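Long-range contact in beta-N-acetylhexosaminidase (Arthrobacter aurescens, PDB 3RCN), which probably hydrolyses terminal non-reducing N-acetyl-D-hexosamine residues from N-acetyl-beta-D-hexosaminides: residues A[430-435]-A[478-483]. Numbering follows the deposited sequence.
Sequences AVYEFE and ISEVFW
Val481 points toward 430-435 and puts its two methyl groups to different uses. Val481 CG2 lies 3.4 Å from Tyr432 O and also near Val431 O, so it packs against the carbonyls at the end of helix 428-432. The other methyl, anti to the backbone N (chi1 172°), turns instead to Phe434: Val481 CG1 lies 4.0 Å from Phe434 CD2, at the ring edge near its plane, and the two side chains cross at about a right angle. Val431 CG2 and Ile478 CD1, 4.1 Å apart, extend this apolar patch, although the exact placing of the Val431 branches is doubtful.

At the polar margin, Tyr432 starts out pointing away from 478-483, yet its ring carries the hydroxyl back to Glu480. Tyr432 OH donates a hydrogen bond to Glu480 OE2 at 2.7 Å. The oxygen is met on its anti side, 20° out of the carboxylate plane, and ring and carboxylate planes lie 61° apart. Glu480 OE2 also forms a salt bridge with Arg497, while OE1 accepts a hydrogen bond from Ala13 N; these partners together fix the rotation of the buried carboxylate and probably favour its charged form.

The contact thus joins the end of helix 428-432 and the loop that follows it to helix 474-483, within the catalytic TIM barrel. Helix 491-508 adjoins the polar side, stacking Phe494 on the Tyr432 ring, and Phe482 touches Arg141 of barrel strand 140-146.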
loop_
_atom_site.group_PDB
_atom_site.type_symbol
_atom_site.label_atom_id
_atom_site.label_comp_id
_atom_site.label_asym_id
_atom_site.label_seq_id
_atom_site.Cartn_x
_atom_site.Cartn_y
_atom_site.Cartn_z
ATOM N N ALA A 430 10.979 13.180 -24.417
ATOM C CA ALA A 430 12.378 13.509 -24.189
ATOM C C ALA A 430 13.101 12.345 -23.512
ATOM O O ALA A 430 14.168 11.922 -23.938
ATOM C CB ALA A 430 12.494 14.779 -23.356
ATOM N N VAL A 431 12.492 11.831 -22.454
ATOM C CA VAL A 431 13.042 10.735 -21.680
ATOM C C VAL A 431 13.136 9.451 -22.509
ATOM O O VAL A 431 13.997 8.605 -22.260
ATOM C CB VAL A 431 12.164 10.502 -20.423
ATOM C CG1 VAL A 431 11.992 9.025 -20.122
ATOM C CG2 VAL A 431 12.725 11.256 -19.236
ATOM N N TYR A 432 12.244 9.299 -23.487
ATOM C CA TYR A 432 12.219 8.081 -24.289
ATOM C C TYR A 432 13.307 8.107 -25.333
ATOM O O TYR A 432 13.739 7.065 -25.826
ATOM C CB TYR A 432 10.879 7.902 -24.987
ATOM C CG TYR A 432 10.774 6.617 -25.796
ATOM C CD1 TYR A 432 10.708 5.376 -25.162
ATOM C CD2 TYR A 432 10.715 6.642 -27.192
ATOM C CE1 TYR A 432 10.600 4.196 -25.891
ATOM C CE2 TYR A 432 10.612 5.466 -27.931
ATOM C CZ TYR A 432 10.550 4.250 -27.271
ATOM O OH TYR A 432 10.448 3.080 -27.984
ATOM N N GLU A 433 13.731 9.310 -25.680
ATOM C CA GLU A 433 14.761 9.502 -26.685
ATOM C C GLU A 433 16.175 9.655 -26.095
ATOM O O GLU A 433 17.128 9.861 -26.822
ATOM C CB GLU A 433 14.367 10.655 -27.598
ATOM C CG GLU A 433 13.073 10.345 -28.373
ATOM C CD GLU A 433 12.700 11.423 -29.378
ATOM O OE1 GLU A 433 13.330 12.513 -29.358
ATOM O OE2 GLU A 433 11.776 11.173 -30.190
ATOM N N PHE A 434 16.299 9.522 -24.776
ATOM C CA PHE A 434 17.577 9.603 -24.067
ATOM C C PHE A 434 18.622 8.531 -24.408
ATOM O O PHE A 434 18.281 7.382 -24.681
ATOM C CB PHE A 434 17.331 9.568 -22.558
ATOM C CG PHE A 434 18.547 9.170 -21.753
ATOM C CD1 PHE A 434 19.456 10.129 -21.314
ATOM C CD2 PHE A 434 18.779 7.832 -21.431
ATOM C CE1 PHE A 434 20.577 9.756 -20.572
ATOM C CE2 PHE A 434 19.906 7.447 -20.693
ATOM C CZ PHE A 434 20.796 8.405 -20.261
ATOM N N GLU A 435 19.900 8.912 -24.341
ATOM C CA GLU A 435 21.017 7.964 -24.498
ATOM C C GLU A 435 22.162 8.210 -23.502
ATOM O O GLU A 435 22.408 9.341 -23.093
ATOM C CB GLU A 435 21.560 8.003 -25.925
ATOM C CG GLU A 435 20.623 7.431 -26.980
ATOM C CD GLU A 435 20.892 5.963 -27.283
ATOM O OE1 GLU A 435 22.057 5.622 -27.599
ATOM O OE2 GLU A 435 19.932 5.158 -27.207
ATOM N N ILE A 478 11.391 4.900 -19.807
ATOM C CA ILE A 478 12.738 4.638 -19.325
ATOM C C ILE A 478 13.041 3.139 -19.238
ATOM O O ILE A 478 14.119 2.703 -19.628
ATOM C CB ILE A 478 12.983 5.349 -17.974
ATOM C CG1 ILE A 478 13.245 6.835 -18.211
ATOM C CG2 ILE A 478 14.158 4.756 -17.249
ATOM C CD1 ILE A 478 12.792 7.738 -17.090
ATOM N N SER A 479 12.101 2.343 -18.742
ATOM C CA SER A 479 12.348 0.904 -18.633
ATOM C C SER A 479 12.645 0.308 -20.005
ATOM O O SER A 479 13.409 -0.654 -20.112
ATOM C CB SER A 479 11.178 0.163 -17.968
ATOM O OG SER A 479 10.066 0.010 -18.847
ATOM N N GLU A 480 12.043 0.882 -21.049
ATOM C CA GLU A 480 12.281 0.418 -22.416
ATOM C C GLU A 480 13.670 0.838 -22.902
ATOM O O GLU A 480 14.406 0.052 -23.505
ATOM C CB GLU A 480 11.200 0.928 -23.373
ATOM C CG GLU A 480 11.400 0.436 -24.796
ATOM C CD GLU A 480 10.100 0.222 -25.567
ATOM O OE1 GLU A 480 9.244 -0.548 -25.087
ATOM O OE2 GLU A 480 9.947 0.812 -26.659
ATOM N N VAL A 481 14.020 2.089 -22.634
ATOM C CA VAL A 481 15.342 2.588 -22.966
ATOM C C VAL A 481 16.418 1.690 -22.348
ATOM O O VAL A 481 17.408 1.384 -22.996
ATOM C CB VAL A 481 15.519 4.058 -22.515
ATOM C CG1 VAL A 481 16.965 4.509 -22.676
ATOM C CG2 VAL A 481 14.559 4.981 -23.278
ATOM N N PHE A 482 16.204 1.238 -21.112
ATOM C CA PHE A 482 17.179 0.379 -20.426
ATOM C C PHE A 482 17.187 -1.071 -20.901
ATOM O O PHE A 482 18.237 -1.710 -20.917
ATOM C CB PHE A 482 16.951 0.369 -18.911
ATOM C CG PHE A 482 17.140 1.704 -18.257
ATOM C CD1 PHE A 482 17.464 2.820 -19.006
ATOM C CD2 PHE A 482 16.988 1.840 -16.881
ATOM C CE1 PHE A 482 17.639 4.054 -18.395
ATOM C CE2 PHE A 482 17.153 3.065 -16.264
ATOM C CZ PHE A 482 17.482 4.178 -17.024
ATOM N N TRP A 483 16.003 -1.628 -21.130
ATOM C CA TRP A 483 15.873 -3.004 -21.605
ATOM C C TRP A 483 16.024 -3.269 -23.113
ATOM O O TRP A 483 16.809 -4.127 -23.527
ATOM C CB TRP A 483 14.545 -3.610 -21.112
ATOM C CG TRP A 483 14.414 -5.031 -21.499
ATOM C CD1 TRP A 483 13.989 -5.517 -22.700
ATOM C CD2 TRP A 483 14.767 -6.166 -20.708
ATOM N NE1 TRP A 483 14.028 -6.890 -22.695
ATOM C CE2 TRP A 483 14.506 -7.313 -21.483
ATOM C CE3 TRP A 483 15.279 -6.324 -19.420
ATOM C CZ2 TRP A 483 14.737 -8.599 -21.013
ATOM C CZ3 TRP A 483 15.510 -7.601 -18.952
ATOM C CH2 TRP A 483 15.239 -8.724 -19.747
#